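Local coordinates for protein trichothecene 3-O-acetyltransferase TRI101 (Fusarium sporotrichioides, PDB 2ZBA) that acetylates the 3-hydroxyl of trichothecene mycotoxins in their biosynthesis, acting as a coenzyme A-dependent acetyltransferase of the BAHD superfamily, at residues Ser27-Ile32 with Ala126-Leu131; Leu93-Leu98 with Leu150-Gly155; Ala237-Phe242 with Arg410-Pro415. One frame throughout, in Å; residues are numbered along the deposited sequence. Where two conformers were deposited one is given.

Contact 1: residues Ser27-Ile32 with Ala126-Leu131; sequences SIYTQI and APRKTL. With ZBA (12,13-Epoxytrichothec-9-ene-3,4,8,15-tetrol-4,15-diacetate-8-isovalerate), chain F.
Tyr29 N donates to Thr130 O over 2.9 Å, fastening the start of strand 29-37 to the loop after helix 122-125. Packing is tight beyond this bond, where Gln31 sends its extended chain into the bend of the loop. Its NE2 lies 2.6 Å from Arg128 O in a bent, weak hydrogen bond and 3.3 Å from Ala126 CB. Gln31 OE1 stands 2.7 Å from Thr130 OG1, and the guanidinium of Arg410 bonds to both oxygens; Glu122 also accepts from NE2, so the buried amide is held at both ends. In this BAHD enzyme Ile28, just before the strand, and Leu131 of the loop both line the trichothecene pocket: Ile28 CD1 comes within 3.4 Å of C47 on the toxin's isovalerate, and Leu131 CD2 within 3.9 Å of the ring methyl C39. Arg128 also packs closely, bending at chi3 (76°) to lay CD over a face of the Tyr29 ring, a CH-pi contact 4.1 Å from the centroid, with ring and guanidinium planes 30° apart. The looser, solvent side belongs to Lys129: its CB is turned away from the strand, its side chain comes no nearer than 5.2 Å to segment 27-32, and NZ makes salt bridges with Glu122 and Glu414.

Contact 2: residues Leu93-Leu98 with Leu150-Gly155; sequences LVVKDL and LNFIKG
Strands 93-97 and 150-153 run parallel, their axes 4.6 Å apart at closest approach and 12° from alignment, with Val95 beside Leu150, Lys96 beside Asn151 and Asp97 beside Phe152. Four backbone bonds join them in the staggered pattern of parallel pairing: Leu150 N to Val94 O, Lys96 N to Leu150 O, Phe152 N to Lys96 O, and Leu98 N to Phe152 O. Lys96 O also receives a CA-H...O contact from Asn151 CA at 3.1 Å. On one face of the sheet Phe152 lies against Val95 and Asp97 of the neighbouring strand. With CG anti to its carbonyl carbon (chi1 -55°), its ring reaches back toward Val95, whose CG1 meets CZ at 3.5 Å. Asp97 sits at the ring edge, CG in the ring plane and 3.7 Å from Phe152 CD2, its carboxylate turned 66° from the ring and tied to Arg99 by a salt bridge. Leu93 CD1 lies 4.0 Å from Leu150 CB, and both leucines, with Phe152, pack on helix 44-61. On the other face, the side chains of Lys96 and Asn151 run alongside each other from adjacent strands, with Asn151 OD1 3.7 Å from Lys96 CB. The lysine NZ ends on Val124 O, while Asn151 ND2 is shared by Val125 O and Ile158 O. Leu98 CD1 closes this end of the contact against Ile153 CG2 at 3.9 Å. Strand 92-97 is an edge strand of the five-stranded mixed sheet in the N-terminal part, and the long connection between these parallel neighbours holds helices 107-113 and 122-125, the second meeting the Lys96-Asn151 face, consistent with a beta-alpha-beta crossover connection.

Contact 3: residues Ala237-Phe242 with Arg410-Pro415; sequences ATWAFF and RPRFEP
The hydrogen bond across this contact comes from the indole of Trp239: NE1 donates to Glu414 O over 2.7 Å. The acceptor lies in the indole plane, whereas the donor stands 52° above the carbonyl plane, away from the lone pairs. Trp239 CD1 also comes within 3.2 Å of Phe413 O, which lies obliquely to the ring. Among aromatic contacts, Trp239 brings CZ2 to 3.7 Å from Phe413 CZ, the two rings meeting obliquely with their planes 50° apart. Phe413 takes the crowded first torsion, CG between backbone N and carbonyl carbon (chi1 56°), which brings CE2 over the centre of the Arg410 guanidinium; its side chain is about 4 Å from the bound trichothecene at nearest atoms. The apolar pair is at one end, where Ala237 CB meets Pro415 CB at 3.9 Å. A ring-to-carbonyl approach marks the other, with Phe241 CZ 3.8 Å from Arg410 O. Strand 237-244 lies between strands 431-438 and 456-457 of the seven-stranded sheet, with Trp239 resting on Ser434 and Ser436, while Pro411 and Phe413 of the loop touch helix 122-125.

From the N terminus, segment 27-32 comes first, then 93-98, before 126-131 returns to close contact 1 and 150-155 closes contact 2. The two loops therefore cross, and both reach the same mixed sheet, touching where Pro127 packs on Val94. Contact 3 follows in series: its loop opens at 237-242 and closes at 410-415, after strand 407-409 has joined the edge of that N-terminal sheet. Its returning segment meets contact 1 directly through polar side chains, whereas the nearest atoms of contacts 2 and 3 are about 8 Å apart. Together, contacts 1 and 3 tie the two large sheets together beside the trichothecene pocket.

Contact 1: residues Ser27-Ile32 with Ala126-Leu131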
loop_
_atom_site.group_PDB
_atom_site.type_symbol
_atom_site.label_atom_id
_atom_site.label_comp_id
_atom_site.label_asym_id
_atom_site.label_seq_id
_atom_site.Cartn_x
_atom_site.Cartn_y
_atom_site.Cartn_z
ATOM N N SER A 27 -9.107 -8.138 7.354
ATOM C CA SER A 27 -9.479 -7.090 8.321
ATOM C C SER A 27 -9.034 -5.662 7.940
ATOM O O SER A 27 -9.207 -4.718 8.723
ATOM C CB SER A 27 -8.911 -7.433 9.701
ATOM O OG SER A 27 -9.721 -8.416 10.340
ATOM N N ILE A 28 -8.464 -5.502 6.746
ATOM C CA ILE A 28 -7.823 -4.234 6.378
ATOM C C ILE A 28 -8.448 -3.595 5.138
ATOM O O ILE A 28 -8.732 -4.278 4.159
ATOM C CB ILE A 28 -6.268 -4.412 6.227
ATOM C CG1 ILE A 28 -5.643 -4.752 7.581
ATOM C CG2 ILE A 28 -5.575 -3.164 5.589
ATOM C CD1 ILE A 28 -4.263 -5.419 7.443
ATOM N N TYR A 29 -8.645 -2.273 5.193
ATOM C CA TYR A 29 -8.929 -1.486 3.995
ATOM C C TYR A 29 -7.735 -0.624 3.628
ATOM O O TYR A 29 -7.226 0.127 4.454
ATOM C CB TYR A 29 -10.183 -0.616 4.158
ATOM C CG TYR A 29 -11.432 -1.388 3.864
ATOM C CD1 TYR A 29 -12.147 -2.019 4.891
ATOM C CD2 TYR A 29 -11.895 -1.516 2.570
ATOM C CE1 TYR A 29 -13.299 -2.765 4.622
ATOM C CE2 TYR A 29 -13.046 -2.250 2.288
ATOM C CZ TYR A 29 -13.741 -2.860 3.315
ATOM O OH TYR A 29 -14.869 -3.582 3.029
ATOM N N THR A 30 -7.273 -0.763 2.389
ATOM C CA THR A 30 -6.286 0.167 1.842
ATOM C C THR A 30 -6.968 1.461 1.418
ATOM O O THR A 30 -7.959 1.428 0.692
ATOM C CB THR A 30 -5.542 -0.435 0.642
ATOM O OG1 THR A 30 -4.851 -1.618 1.061
ATOM C CG2 THR A 30 -4.501 0.565 0.081
ATOM N N GLN A 31 -6.412 2.591 1.860
ATOM C CA GLN A 31 -6.961 3.923 1.580
ATOM C C GLN A 31 -5.978 4.814 0.803
ATOM O O GLN A 31 -4.783 4.776 1.069
ATOM C CB GLN A 31 -7.308 4.645 2.883
ATOM C CG GLN A 31 -8.342 3.967 3.765
ATOM C CD GLN A 31 -8.359 4.542 5.144
ATOM O OE1 GLN A 31 -7.329 5.025 5.642
ATOM N NE2 GLN A 31 -9.533 4.503 5.799
ATOM N N ILE A 32 -6.495 5.615 -0.137
ATOM C CA ILE A 32 -5.674 6.606 -0.858
ATOM C C ILE A 32 -6.507 7.854 -1.180
ATOM O O ILE A 32 -7.663 7.748 -1.582
ATOM C CB ILE A 32 -5.012 6.015 -2.144
ATOM C CG1 ILE A 32 -3.979 6.982 -2.752
ATOM C CG2 ILE A 32 -6.070 5.627 -3.180
ATOM C CD1 ILE A 32 -2.639 7.053 -2.017
ATOM N N ALA A 126 -12.137 9.452 4.859
ATOM C CA ALA A 126 -12.352 8.098 4.320
ATOM C C ALA A 126 -13.710 7.490 4.730
ATOM O O ALA A 126 -14.206 7.764 5.832
ATOM C CB ALA A 126 -11.217 7.189 4.748
ATOM N N PRO A 127 -14.313 6.669 3.843
ATOM C CA PRO A 127 -15.647 6.120 4.138
ATOM C C PRO A 127 -15.647 5.000 5.175
ATOM O O PRO A 127 -16.679 4.755 5.811
ATOM C CB PRO A 127 -16.128 5.606 2.774
ATOM C CG PRO A 127 -14.860 5.250 2.042
ATOM C CD PRO A 127 -13.813 6.238 2.521
ATOM N N ARG A 128 -14.500 4.337 5.340
ATOM C CA ARG A 128 -14.309 3.317 6.371
ATOM C C ARG A 128 -12.879 3.363 6.872
ATOM O O ARG A 128 -11.984 3.785 6.148
ATOM C CB ARG A 128 -14.464 1.935 5.769
ATOM C CG ARG A 128 -15.830 1.418 5.620
ATOM C CD ARG A 128 -15.644 -0.008 5.227
ATOM N NE ARG A 128 -15.257 -0.814 6.380
ATOM C CZ ARG A 128 -15.984 -1.824 6.850
ATOM N NH1 ARG A 128 -15.571 -2.510 7.908
ATOM N NH2 ARG A 128 -17.127 -2.149 6.256
ATOM N N LYS A 129 -12.660 2.839 8.075
ATOM C CA LYS A 129 -11.330 2.814 8.688
ATOM C C LYS A 129 -10.384 1.767 8.078
ATOM O O LYS A 129 -10.819 0.772 7.485
ATOM C CB LYS A 129 -11.464 2.603 10.189
ATOM C CG LYS A 129 -11.963 3.807 10.959
ATOM C CD LYS A 129 -12.310 3.430 12.419
ATOM C CE LYS A 129 -11.117 2.861 13.175
ATOM N NZ LYS A 129 -10.043 3.885 13.360
ATOM N N THR A 130 -9.082 2.004 8.223
ATOM C CA THR A 130 -8.064 1.070 7.755
ATOM C C THR A 130 -8.154 -0.272 8.500
ATOM O O THR A 130 -8.138 -1.335 7.885
ATOM C CB THR A 130 -6.633 1.673 7.894
ATOM O OG1 THR A 130 -6.542 2.874 7.115
ATOM C CG2 THR A 130 -5.562 0.677 7.403
ATOM N N LEU A 131 -8.267 -0.197 9.821
ATOM C CA LEU A 131 -8.264 -1.380 10.686
ATOM C C LEU A 131 -9.661 -1.710 11.226
ATOM O O LEU A 131 -10.446 -0.813 11.529
ATOM C CB LEU A 131 -7.276 -1.187 11.849
ATOM C CG LEU A 131 -5.808 -0.845 11.521
ATOM C CD1 LEU A 131 -5.020 -0.457 12.760
ATOM C CD2 LEU A 131 -5.106 -1.974 10.802
HETATM O O18 ZBA F . 1.259 -4.342 9.972
HETATM C C44 ZBA F . 0.164 -4.811 9.784
HETATM C C45 ZBA F . -0.448 -5.956 10.507
HETATM C C46 ZBA F . -1.889 -5.831 10.804
HETATM C C48 ZBA F . -2.444 -4.806 11.655
HETATM C C47 ZBA F . -2.930 -6.755 10.281
HETATM O O17 ZBA F . -0.620 -4.287 8.842
HETATM C C31 ZBA F . -0.101 -3.352 7.847
HETATM C C30 ZBA F . 0.854 -4.050 6.893
HETATM C C32 ZBA F . -1.301 -2.703 7.235
HETATM C C39 ZBA F . -2.177 -1.967 8.202
HETATM C C33 ZBA F . -1.525 -2.771 5.940
HETATM C C34 ZBA F . -0.604 -3.429 4.973
HETATM O O10 ZBA F . 0.314 -2.397 4.450
HETATM C C29 ZBA F . 0.268 -4.607 5.547
HETATM C C38 ZBA F . -0.653 -5.815 5.829
HETATM O O12 ZBA F . -0.062 -6.659 6.847
HETATM C C40 ZBA F . -0.485 -7.920 6.901
HETATM C C41 ZBA F . 0.139 -8.655 8.042
HETATM O O13 ZBA F . -1.233 -8.403 6.173
HETATM C C28 ZBA F . 1.419 -5.008 4.491
HETATM C C37 ZBA F . 2.217 -6.249 4.978
HETATM C C35 ZBA F . 2.288 -3.757 4.267
HETATM C C25 ZBA F . 1.373 -2.831 3.574
HETATM C C36 ZBA F . 3.500 -3.381 4.949
HETATM O O11 ZBA F . 3.549 -3.880 3.603
HETATM C C27 ZBA F . 0.834 -5.150 3.014
HETATM C C26 ZBA F . 1.007 -3.756 2.433
HETATM O O16 ZBA F . -0.110 -3.268 1.734
HETATM O O14 ZBA F . 1.486 -6.115 2.131
#

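Contact 2: residues Leu93-Leu98 with Leu150-Gly155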
loop_
_atom_site.group_PDB
_atom_site.type_symbol
_atom_site.label_atom_id
_atom_site.label_comp_id
_atom_site.label_asym_id
_atom_site.label_seq_id
_atom_site.Cartn_x
_atom_site.Cartn_y
_atom_site.Cartn_z
ATOM N N LEU A 93 -20.690 5.090 -2.768
ATOM C CA LEU A 93 -20.079 6.409 -2.737
ATOM C C LEU A 93 -20.693 7.268 -1.641
ATOM O O LEU A 93 -21.920 7.444 -1.603
ATOM C CB LEU A 93 -20.197 7.106 -4.102
ATOM C CG LEU A 93 -19.917 8.623 -4.119
ATOM C CD1 LEU A 93 -18.427 8.955 -3.980
ATOM C CD2 LEU A 93 -20.526 9.290 -5.348
ATOM N N VAL A 94 -19.836 7.795 -0.760
ATOM C CA VAL A 94 -20.221 8.799 0.244
ATOM C C VAL A 94 -19.821 10.191 -0.269
ATOM O O VAL A 94 -18.702 10.392 -0.749
ATOM C CB VAL A 94 -19.552 8.535 1.639
ATOM C CG1 VAL A 94 -19.903 9.634 2.661
ATOM C CG2 VAL A 94 -19.939 7.171 2.191
ATOM N N VAL A 95 -20.752 11.140 -0.183
ATOM C CA VAL A 95 -20.474 12.541 -0.509
ATOM C C VAL A 95 -20.509 13.346 0.788
ATOM O O VAL A 95 -21.556 13.456 1.436
ATOM C CB VAL A 95 -21.487 13.091 -1.538
ATOM C CG1 VAL A 95 -21.260 14.596 -1.788
ATOM C CG2 VAL A 95 -21.395 12.315 -2.852
ATOM N N LYS A 96 -19.365 13.895 1.171
ATOM C CA LYS A 96 -19.229 14.611 2.438
ATOM C C LYS A 96 -18.723 16.048 2.219
ATOM O O LYS A 96 -17.666 16.256 1.629
ATOM C CB LYS A 96 -18.288 13.836 3.360
ATOM C CG LYS A 96 -18.435 14.096 4.859
ATOM C CD LYS A 96 -17.642 13.040 5.638
ATOM C CE LYS A 96 -17.575 13.311 7.139
ATOM N NZ LYS A 96 -16.227 13.746 7.633
ATOM N N ASP A 97 -19.500 17.023 2.704
ATOM C CA ASP A 97 -19.205 18.450 2.569
ATOM C C ASP A 97 -18.552 18.979 3.847
ATOM O O ASP A 97 -19.222 19.236 4.855
ATOM C CB ASP A 97 -20.501 19.212 2.248
ATOM C CG ASP A 97 -20.275 20.679 1.906
ATOM O OD1 ASP A 97 -19.116 21.159 1.875
ATOM O OD2 ASP A 97 -21.288 21.363 1.657
ATOM N N LEU A 98 -17.233 19.136 3.794
ATOM C CA LEU A 98 -16.451 19.529 4.971
ATOM C C LEU A 98 -16.337 21.044 5.128
ATOM O O LEU A 98 -15.787 21.529 6.119
ATOM C CB LEU A 98 -15.057 18.894 4.921
ATOM C CG LEU A 98 -14.907 17.383 4.696
ATOM C CD1 LEU A 98 -13.454 17.002 4.867
ATOM C CD2 LEU A 98 -15.782 16.559 5.635
ATOM N N LEU A 150 -16.163 11.238 -1.601
ATOM C CA LEU A 150 -15.912 12.497 -2.255
ATOM C C LEU A 150 -16.143 13.575 -1.219
ATOM O O LEU A 150 -17.257 13.754 -0.729
ATOM C CB LEU A 150 -16.864 12.644 -3.438
ATOM C CG LEU A 150 -16.528 13.549 -4.622
ATOM C CD1 LEU A 150 -15.146 13.242 -5.233
ATOM C CD2 LEU A 150 -17.645 13.420 -5.662
ATOM N N ASN A 151 -15.067 14.252 -0.830
ATOM C CA ASN A 151 -15.138 15.283 0.200
ATOM C C ASN A 151 -15.088 16.657 -0.459
ATOM O O ASN A 151 -14.253 16.884 -1.338
ATOM C CB ASN A 151 -13.965 15.153 1.179
ATOM C CG ASN A 151 -13.929 13.812 1.884
ATOM O OD1 ASN A 151 -14.613 13.615 2.902
ATOM N ND2 ASN A 151 -13.110 12.879 1.357
ATOM N N PHE A 152 -15.972 17.570 -0.044
ATOM C CA PHE A 152 -15.891 18.967 -0.476
ATOM C C PHE A 152 -15.089 19.731 0.563
ATOM O O PHE A 152 -15.433 19.729 1.733
ATOM C CB PHE A 152 -17.277 19.617 -0.601
ATOM C CG PHE A 152 -18.240 18.889 -1.504
ATOM C CD1 PHE A 152 -17.790 18.088 -2.558
ATOM C CD2 PHE A 152 -19.617 19.052 -1.322
ATOM C CE1 PHE A 152 -18.694 17.430 -3.398
ATOM C CE2 PHE A 152 -20.528 18.406 -2.147
ATOM C CZ PHE A 152 -20.064 17.593 -3.193
ATOM N N ILE A 153 -14.001 20.367 0.156
ATOM C CA ILE A 153 -13.239 21.215 1.093
ATOM C C ILE A 153 -13.154 22.643 0.534
ATOM O O ILE A 153 -13.396 22.849 -0.652
ATOM C CB ILE A 153 -11.839 20.605 1.462
ATOM C CG1 ILE A 153 -10.894 20.597 0.256
ATOM C CG2 ILE A 153 -12.005 19.166 1.979
ATOM C CD1 ILE A 153 -9.407 20.721 0.591
ATOM N N LYS A 154 -12.826 23.624 1.373
ATOM C CA LYS A 154 -12.785 25.016 0.917
ATOM C C LYS A 154 -11.713 25.163 -0.179
ATOM O O LYS A 154 -10.530 24.980 0.074
ATOM C CB LYS A 154 -12.572 26.005 2.086
ATOM C CG LYS A 154 -13.679 25.981 3.144
ATOM C CD LYS A 154 -13.594 27.162 4.132
ATOM N N GLY A 155 -12.157 25.451 -1.393
ATOM C CA GLY A 155 -11.269 25.704 -2.525
ATOM C C GLY A 155 -10.863 24.440 -3.277
ATOM O O GLY A 155 -10.051 24.497 -4.209
#

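Contact 3: residues Ala237-Phe242 with Arg410-Pro415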
loop_
_atom_site.group_PDB
_atom_site.type_symbol
_atom_site.label_atom_id
_atom_site.label_comp_id
_atom_site.label_asym_id
_atom_site.label_seq_id
_atom_site.Cartn_x
_atom_site.Cartn_y
_atom_site.Cartn_z
ATOM N N ALA A 237 3.558 6.323 20.023
ATOM C CA ALA A 237 4.040 6.478 18.639
ATOM C C ALA A 237 3.206 7.453 17.809
ATOM O O ALA A 237 2.110 7.832 18.210
ATOM C CB ALA A 237 4.080 5.123 17.947
ATOM N N THR A 238 3.726 7.852 16.646
ATOM C CA THR A 238 2.983 8.715 15.718
ATOM C C THR A 238 3.240 8.357 14.254
ATOM O O THR A 238 4.016 7.448 13.950
ATOM C CB THR A 238 3.311 10.227 15.885
ATOM O OG1 THR A 238 4.640 10.506 15.437
ATOM C CG2 THR A 238 3.166 10.674 17.312
ATOM N N TRP A 239 2.560 9.080 13.369
ATOM C CA TRP A 239 2.768 9.014 11.934
ATOM C C TRP A 239 3.327 10.374 11.460
ATOM O O TRP A 239 2.959 11.426 11.990
ATOM C CB TRP A 239 1.440 8.751 11.235
ATOM C CG TRP A 239 1.001 7.311 11.189
ATOM C CD1 TRP A 239 0.063 6.718 11.974
ATOM C CD2 TRP A 239 1.480 6.292 10.292
ATOM N NE1 TRP A 239 -0.083 5.380 11.617
ATOM C CE2 TRP A 239 0.789 5.098 10.600
ATOM C CE3 TRP A 239 2.441 6.270 9.267
ATOM C CZ2 TRP A 239 1.031 3.900 9.924
ATOM C CZ3 TRP A 239 2.666 5.072 8.584
ATOM C CH2 TRP A 239 1.966 3.911 8.917
ATOM N N ALA A 240 4.195 10.345 10.450
ATOM C CA ALA A 240 4.650 11.573 9.777
ATOM C C ALA A 240 5.025 11.315 8.321
ATOM O O ALA A 240 5.593 10.272 8.016
ATOM C CB ALA A 240 5.826 12.170 10.520
ATOM N N PHE A 241 4.683 12.253 7.430
ATOM C CA PHE A 241 5.274 12.334 6.096
ATOM C C PHE A 241 6.685 12.953 6.119
ATOM O O PHE A 241 6.951 13.906 6.865
ATOM C CB PHE A 241 4.415 13.171 5.130
ATOM C CG PHE A 241 3.148 12.525 4.685
ATOM C CD1 PHE A 241 3.045 11.146 4.520
ATOM C CD2 PHE A 241 2.042 13.327 4.373
ATOM C CE1 PHE A 241 1.857 10.563 4.090
ATOM C CE2 PHE A 241 0.853 12.762 3.953
ATOM C CZ PHE A 241 0.757 11.365 3.804
ATOM N N PHE A 242 7.580 12.400 5.295
ATOM C CA PHE A 242 8.907 12.986 5.027
ATOM C C PHE A 242 9.096 13.041 3.513
ATOM O O PHE A 242 8.700 12.116 2.805
ATOM C CB PHE A 242 10.061 12.169 5.648
ATOM C CG PHE A 242 10.107 12.181 7.152
ATOM C CD1 PHE A 242 10.909 13.077 7.829
ATOM C CD2 PHE A 242 9.385 11.243 7.895
ATOM C CE1 PHE A 242 10.969 13.070 9.233
ATOM C CE2 PHE A 242 9.437 11.226 9.269
ATOM C CZ PHE A 242 10.215 12.146 9.952
ATOM N N ARG A 410 -1.723 9.018 1.534
ATOM C CA ARG A 410 -2.429 7.917 2.192
ATOM C C ARG A 410 -2.908 8.461 3.540
ATOM O O ARG A 410 -2.058 8.885 4.338
ATOM C CB ARG A 410 -1.493 6.737 2.460
ATOM C CG ARG A 410 -2.242 5.465 2.708
ATOM C CD ARG A 410 -1.885 4.792 3.991
ATOM N NE ARG A 410 -2.760 3.629 4.161
ATOM C CZ ARG A 410 -3.987 3.664 4.683
ATOM N NH1 ARG A 410 -4.510 4.810 5.133
ATOM N NH2 ARG A 410 -4.697 2.537 4.754
ATOM N N PRO A 411 -4.250 8.453 3.802
ATOM C CA PRO A 411 -4.791 8.918 5.097
ATOM C C PRO A 411 -4.139 8.317 6.357
ATOM O O PRO A 411 -3.598 7.204 6.327
ATOM C CB PRO A 411 -6.257 8.525 5.025
ATOM C CG PRO A 411 -6.566 8.538 3.580
ATOM C CD PRO A 411 -5.326 8.027 2.899
ATOM N N ARG A 412 -4.183 9.088 7.441
ATOM C CA ARG A 412 -3.597 8.707 8.696
ATOM C C ARG A 412 -4.548 7.780 9.458
ATOM O O ARG A 412 -5.759 8.005 9.518
ATOM C CB ARG A 412 -3.290 9.953 9.532
ATOM C CG ARG A 412 -2.590 9.662 10.852
ATOM C CD ARG A 412 -2.151 10.922 11.582
ATOM N NE ARG A 412 -3.193 11.960 11.615
ATOM C CZ ARG A 412 -4.214 11.992 12.465
ATOM N NH1 ARG A 412 -4.354 11.046 13.378
ATOM N NH2 ARG A 412 -5.099 12.970 12.394
ATOM N N PHE A 413 -3.988 6.729 10.030
ATOM C CA PHE A 413 -4.753 5.902 10.940
ATOM C C PHE A 413 -3.954 5.748 12.218
ATOM O O PHE A 413 -3.048 6.532 12.455
ATOM C CB PHE A 413 -5.172 4.573 10.291
ATOM C CG PHE A 413 -4.037 3.748 9.738
ATOM C CD1 PHE A 413 -3.574 2.635 10.437
ATOM C CD2 PHE A 413 -3.471 4.047 8.507
ATOM C CE1 PHE A 413 -2.548 1.845 9.935
ATOM C CE2 PHE A 413 -2.432 3.250 7.978
ATOM C CZ PHE A 413 -1.976 2.153 8.696
ATOM N N GLU A 414 -4.317 4.780 13.051
ATOM C CA GLU A 414 -3.650 4.571 14.338
ATOM C C GLU A 414 -2.157 4.420 14.147
ATOM O O GLU A 414 -1.736 3.831 13.162
ATOM C CB GLU A 414 -4.191 3.315 15.037
ATOM C CG GLU A 414 -5.567 3.485 15.623
ATOM C CD GLU A 414 -6.683 3.071 14.678
ATOM O OE1 GLU A 414 -6.400 2.630 13.534
ATOM O OE2 GLU A 414 -7.857 3.176 15.099
ATOM N N PRO A 415 -1.357 4.950 15.098
ATOM C CA PRO A 415 0.083 4.758 15.118
ATOM C C PRO A 415 0.396 3.273 15.075
ATOM O O PRO A 415 -0.286 2.484 15.699
ATOM C CB PRO A 415 0.494 5.347 16.463
ATOM C CG PRO A 415 -0.535 6.365 16.747
ATOM C CD PRO A 415 -1.807 5.789 16.228
#